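Local coordinates for protein mirolysin (Tannerella forsythia, PDB 6R7U) that probably cleaves proteins and peptides as a zinc-dependent, calcium-binding metallopeptidase of the pappalysin family of metzincins, at residues Q66-I71 and F103-R108; L215-G220 and N265-T270; G228-A233 and K280-R285. The protein carries 1 engineered substitution. All blocks are in the same frame, centred on the assembly; numbering follows the deposited sequence.

Interaction 1. Residues Q66-I71 and F103-R108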
# COMPACT_ATOMS: atom_id res chain seq x y z
N GLN A 66 -11.58 5.76 14.15
CA GLN A 66 -11.48 4.82 13.03
C GLN A 66 -10.16 5.04 12.30
O GLN A 66 -9.47 4.09 11.95
CB GLN A 66 -12.66 5.03 12.09
CG GLN A 66 -12.90 3.90 11.11
CD GLN A 66 -13.32 2.58 11.75
OE1 GLN A 66 -14.06 2.55 12.75
NE2 GLN A 66 -12.96 1.47 11.09
N ILE A 67 -9.78 6.29 12.13
CA ILE A 67 -8.54 6.56 11.42
C ILE A 67 -7.34 6.12 12.26
O ILE A 67 -6.39 5.49 11.76
CB ILE A 67 -8.48 8.05 11.06
CG1 ILE A 67 -9.55 8.32 10.00
CG2 ILE A 67 -7.04 8.42 10.62
CD1 ILE A 67 -9.98 9.73 9.99
N ILE A 68 -7.40 6.40 13.58
CA ILE A 68 -6.29 6.02 14.43
C ILE A 68 -6.12 4.49 14.38
O ILE A 68 -4.99 3.98 14.36
CB ILE A 68 -6.52 6.55 15.85
CG1 ILE A 68 -6.48 8.11 15.84
CG2 ILE A 68 -5.53 5.93 16.85
CD1 ILE A 68 -7.08 8.80 17.17
N SER A 69 -7.25 3.75 14.31
CA SER A 69 -7.13 2.27 14.26
C SER A 69 -6.40 1.84 12.99
O SER A 69 -5.65 0.85 13.01
CB SER A 69 -8.49 1.61 14.34
OG SER A 69 -9.22 1.71 13.12
N GLN A 70 -6.59 2.58 11.87
CA GLN A 70 -5.85 2.20 10.65
C GLN A 70 -4.37 2.42 10.83
O GLN A 70 -3.55 1.62 10.38
CB GLN A 70 -6.31 3.02 9.45
CG GLN A 70 -5.60 2.61 8.16
CD GLN A 70 -5.95 1.18 7.85
OE1 GLN A 70 -7.07 0.91 7.44
NE2 GLN A 70 -4.98 0.27 8.01
N ILE A 71 -3.99 3.56 11.48
CA ILE A 71 -2.56 3.81 11.69
C ILE A 71 -1.97 2.67 12.56
O ILE A 71 -0.87 2.17 12.31
CB ILE A 71 -2.35 5.20 12.32
CG1 ILE A 71 -2.89 6.27 11.36
CG2 ILE A 71 -0.86 5.37 12.60
CD1 ILE A 71 -1.96 6.56 10.11
N PHE A 103 4.56 4.38 11.13
CA PHE A 103 3.68 5.41 10.59
C PHE A 103 3.18 6.24 11.70
O PHE A 103 2.69 5.69 12.71
CB PHE A 103 2.46 4.80 9.87
CG PHE A 103 2.90 3.95 8.72
CD1 PHE A 103 3.30 2.63 8.93
CD2 PHE A 103 2.84 4.42 7.42
CE1 PHE A 103 3.76 1.84 7.86
CE2 PHE A 103 3.23 3.60 6.34
CZ PHE A 103 3.73 2.34 6.58
N LYS A 104 3.17 7.57 11.49
CA LYS A 104 2.64 8.45 12.52
C LYS A 104 1.87 9.52 11.89
O LYS A 104 2.32 10.05 10.88
CB LYS A 104 3.77 9.10 13.33
CG LYS A 104 4.50 8.19 14.28
CD LYS A 104 5.38 9.04 15.25
CE LYS A 104 4.62 9.69 16.39
NZ LYS A 104 5.52 10.14 17.50
N LEU A 105 0.69 9.86 12.44
CA LEU A 105 -0.03 10.97 11.88
C LEU A 105 0.79 12.26 11.98
O LEU A 105 1.40 12.56 13.04
CB LEU A 105 -1.37 11.16 12.60
CG LEU A 105 -2.44 10.10 12.27
CD1 LEU A 105 -3.63 10.23 13.20
CD2 LEU A 105 -2.91 10.18 10.79
N ALA A 106 0.77 13.07 10.91
CA ALA A 106 1.48 14.35 10.95
C ALA A 106 0.92 15.27 12.02
O ALA A 106 -0.29 15.25 12.28
CB ALA A 106 1.39 15.05 9.60
N ARG A 107 1.80 16.12 12.58
CA ARG A 107 1.39 17.12 13.57
C ARG A 107 1.71 18.53 13.10
O ARG A 107 1.31 19.50 13.77
CB ARG A 107 2.08 16.83 14.91
CG ARG A 107 1.76 15.42 15.44
CD ARG A 107 0.26 15.13 15.60
NE ARG A 107 -0.44 16.14 16.40
CZ ARG A 107 -0.58 16.10 17.72
NH1 ARG A 107 -0.04 15.11 18.42
NH2 ARG A 107 -1.25 17.06 18.36
N ARG A 108 2.40 18.63 11.96
CA ARG A 108 2.68 19.92 11.33
C ARG A 108 2.27 19.85 9.87
O ARG A 108 2.71 18.92 9.15
CB ARG A 108 4.16 20.31 11.46
CG ARG A 108 4.66 20.45 12.90
CD ARG A 108 4.21 21.72 13.60
NE ARG A 108 4.80 22.93 13.01
CZ ARG A 108 6.07 23.31 13.14
NH1 ARG A 108 6.94 22.55 13.80
NH2 ARG A 108 6.50 24.42 12.56
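Gln66 O is gripped twice from the same face of its plane, by Ser69 OG at 2.7 Å and by Gln70 N at 3.3 Å, in the helix whose Ile71 and Ile67 pack on Leu105. The pair belongs to a beta-alpha-beta crossover: strand 45-55 leads into helix 64-77, and the chain returns, after further short elements, to strand 101-105 beside and parallel to the first. Helix 64-77 probably corresponds to the backing helix of metzincin N-terminal subdomains. Its 66-71 segment runs nearly antiparallel to residues 103-105, at 158° and 9.3 Å between the short axes.

Ile71 and Leu105 carry most of the contact. With chi1 at -61°, Ile71 CG2 lies anti to the backbone N and is directed at the strand backbone, meeting Phe103 O at 3.6 Å, while the other branch turns toward Leu105. There CD1 approaches Leu105 CD2 at 3.8 Å, the two side chains crossing at a slant. Ile67 and Ile68 add looser contacts, Ile67 through CG2 to Leu105 CD2 and Ile68 through CG1 to the other methyl, CD1. Ile67 also covers Val51 and Val53 of strand 45-55. Phe103 starts toward the helix, but its ring leads off to Val209 of helix 203-212.

The polar face of helix 64-77 is held separately: Gln70 bonds to Gly190 N and Gly202 O, and Gln66 to Ser194 N. On the apolar face, Ile71 CG1 sits 4.0 Å from Leu105 CG, the branch point of the leucine.

Interaction 2. Residues L215-G220 and N265-T270. With ZN (zinc ion), chain E; CA (calcium ion), chain C.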
# COMPACT_ATOMS: atom_id res chain seq x y z
N LEU A 215 5.71 -2.61 -3.99
CA LEU A 215 5.33 -3.99 -4.17
C LEU A 215 4.23 -4.15 -5.25
O LEU A 215 3.33 -3.32 -5.41
CB LEU A 215 4.84 -4.67 -2.88
CG LEU A 215 5.84 -4.56 -1.70
CD1 LEU A 215 5.34 -5.30 -0.48
CD2 LEU A 215 7.24 -5.05 -2.09
N ARG A 216 4.29 -5.29 -5.91
CA ARG A 216 3.24 -5.66 -6.88
C ARG A 216 2.36 -6.80 -6.38
O ARG A 216 2.77 -7.56 -5.51
CB ARG A 216 3.89 -6.14 -8.20
CG ARG A 216 4.72 -5.07 -8.87
CD ARG A 216 5.26 -5.69 -10.14
NE ARG A 216 6.18 -4.79 -10.82
CZ ARG A 216 6.67 -5.00 -12.03
NH1 ARG A 216 6.34 -6.09 -12.71
NH2 ARG A 216 7.52 -4.13 -12.57
N HIS A 217 1.19 -7.02 -7.03
CA HIS A 217 0.35 -8.16 -6.68
C HIS A 217 1.17 -9.40 -6.80
O HIS A 217 1.87 -9.59 -7.79
CB HIS A 217 -0.80 -8.21 -7.67
CG HIS A 217 -1.76 -7.11 -7.36
ND1 HIS A 217 -2.55 -6.55 -8.34
CD2 HIS A 217 -1.99 -6.48 -6.18
CE1 HIS A 217 -3.28 -5.62 -7.70
NE2 HIS A 217 -2.98 -5.56 -6.40
N ILE A 218 1.04 -10.28 -5.83
CA ILE A 218 1.87 -11.49 -5.76
C ILE A 218 1.71 -12.42 -6.99
O ILE A 218 2.68 -13.13 -7.37
CB ILE A 218 1.58 -12.23 -4.43
CG1 ILE A 218 2.51 -13.38 -4.22
CG2 ILE A 218 0.14 -12.71 -4.37
CD1 ILE A 218 2.51 -13.90 -2.73
N TRP A 219 0.53 -12.38 -7.63
CA TRP A 219 0.35 -13.31 -8.77
C TRP A 219 0.86 -12.74 -10.11
O TRP A 219 0.74 -13.40 -11.16
CB TRP A 219 -1.11 -13.68 -8.92
CG TRP A 219 -1.93 -12.52 -9.33
CD1 TRP A 219 -2.43 -12.26 -10.58
CD2 TRP A 219 -2.55 -11.59 -8.45
NE1 TRP A 219 -3.23 -11.14 -10.54
CE2 TRP A 219 -3.31 -10.70 -9.25
CE3 TRP A 219 -2.59 -11.46 -7.06
CZ2 TRP A 219 -4.09 -9.68 -8.68
CZ3 TRP A 219 -3.30 -10.41 -6.50
CH2 TRP A 219 -4.05 -9.55 -7.29
N GLY A 220 1.35 -11.50 -10.10
CA GLY A 220 1.98 -10.97 -11.30
C GLY A 220 1.08 -10.23 -12.28
O GLY A 220 1.56 -9.83 -13.34
N ASN A 265 -0.27 -13.62 1.95
CA ASN A 265 0.58 -12.46 1.80
C ASN A 265 -0.32 -11.25 1.69
O ASN A 265 -1.40 -11.35 1.04
CB ASN A 265 1.41 -12.57 0.54
CG ASN A 265 2.49 -11.52 0.45
OD1 ASN A 265 2.27 -10.43 -0.12
ND2 ASN A 265 3.66 -11.81 1.03
N TYR A 266 0.09 -10.09 2.24
CA TYR A 266 -0.77 -8.89 2.09
C TYR A 266 -1.02 -8.49 0.65
O TYR A 266 -1.99 -7.76 0.40
CB TYR A 266 -0.17 -7.71 2.80
CG TYR A 266 -0.01 -7.96 4.27
CD1 TYR A 266 -1.10 -8.31 5.07
CD2 TYR A 266 1.25 -7.91 4.87
CE1 TYR A 266 -0.97 -8.48 6.43
CE2 TYR A 266 1.41 -8.18 6.23
CZ TYR A 266 0.28 -8.42 7.01
OH TYR A 266 0.42 -8.70 8.35
N MSE A 267 -0.09 -8.86 -0.27
CA MSE A 267 -0.23 -8.42 -1.67
C MSE A 267 -1.10 -9.40 -2.53
O MSE A 267 -1.04 -9.30 -3.78
CB MSE A 267 1.13 -8.20 -2.33
CG MSE A 267 2.02 -7.38 -1.46
SE MSE A 267 1.08 -5.60 -1.08
CE MSE A 267 0.61 -5.03 -2.89
N ASP A 268 -1.86 -10.34 -1.86
CA ASP A 268 -2.86 -11.12 -2.56
C ASP A 268 -4.19 -10.39 -2.42
O ASP A 268 -4.19 -9.20 -2.05
CB ASP A 268 -2.94 -12.56 -2.03
CG ASP A 268 -3.34 -13.58 -3.11
OD1 ASP A 268 -4.07 -13.20 -4.05
OD2 ASP A 268 -2.91 -14.74 -3.02
N TYR A 269 -5.32 -11.07 -2.78
CA TYR A 269 -6.66 -10.47 -2.77
C TYR A 269 -7.57 -11.19 -1.76
O TYR A 269 -8.79 -11.07 -1.85
CB TYR A 269 -7.29 -10.57 -4.16
CG TYR A 269 -7.09 -9.38 -5.08
CD1 TYR A 269 -6.27 -8.31 -4.71
CD2 TYR A 269 -7.63 -9.37 -6.36
CE1 TYR A 269 -6.13 -7.19 -5.55
CE2 TYR A 269 -7.48 -8.27 -7.21
CZ TYR A 269 -6.73 -7.18 -6.79
OH TYR A 269 -6.52 -6.13 -7.68
N THR A 270 -6.99 -11.89 -0.79
CA THR A 270 -7.78 -12.65 0.19
C THR A 270 -8.41 -11.76 1.24
O THR A 270 -8.13 -10.55 1.26
CB THR A 270 -6.90 -13.71 0.80
OG1 THR A 270 -5.65 -13.11 1.21
CG2 THR A 270 -6.61 -14.81 -0.18
ZN ZN E . -3.36 -4.11 -5.15
CA CA C . 0.54 -15.27 -12.45
O HOH W 1 2.85 -15.59 -12.24
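Two type I turns, His217 to Gly220 and Asn265 to Asp268, come together with the CA atoms of His217 and Met267 5.1 Å apart and are joined by a nearly straight bond (166°) from Ile218 N to Met267 O, 3.1 Å long, in which the donor lies above the carbonyl plane. The second turn is the Met-turn of metzincins, here with selenomethionine at 267, beneath His217, the third histidine of the metzincin zinc-binding motif. Asn265 OD1 braces it as an Asx turn, accepting from Met267 N at 2.8 Å.

His217 NE2 binds zinc at 1.9 Å together with His207 and His211, and Asp221 OD1 pairs with its ND1. The edge of Tyr269 points at the His217 face, planes 69° apart, and Trp219 in turn sets an edge on Tyr269 (66°), its CH2 over the centre of the phenol ring. These T-shaped pairs form an aromatic cluster. Trp219 O also binds a calcium ion at 2.3 Å. On the other flank, Leu215 CD1 meets Met267 CG at 4.0 Å, while Ile218, its CG1 anti to the backbone N, lays CD1 on Asn265 CB at 3.7 Å.

Met267 packs on His211 of helix 203-212 and, with Leu215, on Gln282 of helix 280-288; Tyr269 touches His207 of helix 203-212, and His207 ND1 is hydrogen-bonded to Tyr266 O.

Interaction 3. Residues G228-A233 and K280-R285. With CA (calcium ion), chain D.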
# COMPACT_ATOMS: atom_id res chain seq x y z
N GLY A 228 3.73 -13.70 -15.62
CA GLY A 228 3.96 -12.44 -14.92
C GLY A 228 4.74 -12.67 -13.63
O GLY A 228 4.90 -13.81 -13.18
N THR A 229 5.24 -11.60 -13.02
CA THR A 229 6.05 -11.74 -11.82
C THR A 229 5.79 -10.56 -10.89
O THR A 229 5.42 -9.45 -11.34
CB THR A 229 7.55 -11.78 -12.23
OG1 THR A 229 8.34 -11.99 -11.04
CG2 THR A 229 7.99 -10.49 -12.93
N ASP A 230 6.08 -10.76 -9.61
CA ASP A 230 6.01 -9.66 -8.68
C ASP A 230 7.47 -9.23 -8.37
O ASP A 230 7.70 -8.38 -7.51
CB ASP A 230 5.18 -10.02 -7.42
CG ASP A 230 5.85 -11.03 -6.48
OD1 ASP A 230 6.77 -11.78 -6.93
OD2 ASP A 230 5.47 -11.07 -5.29
N ASN A 231 8.46 -9.85 -9.09
CA ASN A 231 9.88 -9.52 -8.91
C ASN A 231 10.42 -9.82 -7.52
O ASN A 231 11.51 -9.35 -7.17
CB ASN A 231 10.13 -8.05 -9.25
CG ASN A 231 9.82 -7.73 -10.69
OD1 ASN A 231 9.13 -6.76 -10.98
ND2 ASN A 231 10.36 -8.51 -11.62
N ILE A 232 9.74 -10.68 -6.76
CA ILE A 232 10.19 -11.11 -5.43
C ILE A 232 10.41 -12.61 -5.49
O ILE A 232 9.44 -13.34 -5.67
CB ILE A 232 9.20 -10.70 -4.30
CG1 ILE A 232 8.88 -9.16 -4.34
CG2 ILE A 232 9.74 -11.17 -2.92
CD1 ILE A 232 10.04 -8.26 -4.04
N ALA A 233 11.64 -13.07 -5.31
CA ALA A 233 11.88 -14.51 -5.39
C ALA A 233 11.20 -15.28 -4.25
O ALA A 233 10.73 -16.37 -4.49
CB ALA A 233 13.37 -14.82 -5.36
N LYS A 280 10.53 -11.39 3.69
CA LYS A 280 11.80 -10.66 3.79
C LYS A 280 12.20 -10.01 2.43
O LYS A 280 12.70 -8.89 2.42
CB LYS A 280 12.91 -11.57 4.30
CG LYS A 280 12.54 -12.14 5.65
CD LYS A 280 13.58 -13.19 6.12
CE LYS A 280 13.38 -13.54 7.57
NZ LYS A 280 14.33 -14.62 7.94
N GLY A 281 11.91 -10.69 1.31
CA GLY A 281 12.19 -10.12 -0.02
C GLY A 281 11.37 -8.87 -0.27
O GLY A 281 11.86 -7.84 -0.78
N GLN A 282 10.11 -8.91 0.17
CA GLN A 282 9.26 -7.73 -0.01
C GLN A 282 9.78 -6.60 0.87
O GLN A 282 9.87 -5.43 0.44
CB GLN A 282 7.84 -8.10 0.39
CG GLN A 282 7.10 -8.77 -0.74
CD GLN A 282 5.76 -9.33 -0.29
OE1 GLN A 282 5.58 -9.76 0.85
NE2 GLN A 282 4.79 -9.35 -1.19
N VAL A 283 10.19 -6.95 2.08
CA VAL A 283 10.71 -5.95 3.01
C VAL A 283 12.00 -5.28 2.42
O VAL A 283 12.09 -4.06 2.47
CB VAL A 283 11.00 -6.57 4.39
CG1 VAL A 283 11.93 -5.69 5.24
CG2 VAL A 283 9.69 -6.85 5.10
N GLU A 284 12.92 -6.06 1.82
CA GLU A 284 14.13 -5.48 1.24
C GLU A 284 13.73 -4.46 0.17
O GLU A 284 14.30 -3.37 0.11
CB GLU A 284 15.04 -6.55 0.60
CG GLU A 284 15.60 -7.58 1.56
CD GLU A 284 16.02 -8.88 0.88
OE1 GLU A 284 16.59 -8.81 -0.24
OE2 GLU A 284 15.77 -9.96 1.45
N ARG A 285 12.76 -4.82 -0.67
CA ARG A 285 12.32 -3.90 -1.73
C ARG A 285 11.76 -2.61 -1.13
O ARG A 285 12.09 -1.54 -1.61
CB ARG A 285 11.26 -4.60 -2.60
CG ARG A 285 10.61 -3.71 -3.66
CD ARG A 285 11.61 -3.18 -4.68
NE ARG A 285 12.02 -4.24 -5.60
CZ ARG A 285 11.59 -4.38 -6.84
NH1 ARG A 285 10.80 -3.46 -7.39
NH2 ARG A 285 12.00 -5.40 -7.57
CA CA D . 7.33 -14.03 -6.72
O HOH W 2 4.94 -8.74 -3.96
O HOH W 3 13.08 -7.50 -5.96
O HOH W 4 5.03 -14.41 -6.56
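Two torsions bring Ile232 onto helix 280-288: at chi1 -53° its CG2 stands anti to the backbone N, and chi2 of -66° folds CD1 back, so that both methyls face the first turn of the helix. CG2 lies 3.8 Å from Gln282 N, and CD1 is close to the carbonyl of Gly281, a residue with no side chain to hold the isoleucine off the backbone. The Gln282 side chain crosses Ile232 at about a right angle, its CG 4.0 Å from Ile232 CG1, and CD1 also touches Arg285 CB. Arg285 leaves the helix with CG anti to its N (chi1 174°), then bends twice to bring NH2 alongside Asn231 CB.

The loop side is a calcium site. The helix it packs on follows the Met-turn, as the C-terminal helix of metzincins does. Asp230 OD1 binds the ion at 2.3 Å, and Ile232 O, Thr235 OG1 and a water are further ligands. The same OD1 accepts Ile232 N from above the carboxylate plane, closing an Asx turn, and Thr229 OG1 accepts Asn231 N in an ST turn that starts one residue earlier and overlaps it. The residue that packs on the helix is thus fixed both by the metal and by the turn.

Polar groups meet across the interface through water. One molecule donates to Asp230 OD2 at 2.7 Å and accepts from Gln282 NE2 at 2.8 Å; a second donates to Asn231 O at 2.7 Å and accepts from Arg285 NH2 at 2.9 Å. Gln282 OE1 is taken by Thr279 N. The guanidinium of Arg285 forms salt bridges through NH2 with Glu30 OE1 and through NH1 with Asp214 OD2.

Interactions 2 and 3 are close neighbours, their centres 10 Å apart and their segments alternating along the chain. Gln282 joins them: its OE1 takes a probable hydrogen bond of 2.8 Å from Asn265 ND2, and its NE2 packs 3.4 Å from Met267 CG. The calcium loop likewise meets segment 215-220, with His217 O 3.4 Å from Asp230 CB. Interaction 1 comes earlier in the chain and lies on the opposite side of its centre, about 24 Å from interaction 2 and 27 Å from interaction 3, centre to centre. Helix 203-212, which supplies His207 and His211 to the zinc, bridges the gap: Phe103 touches it from one side and Met267 from another.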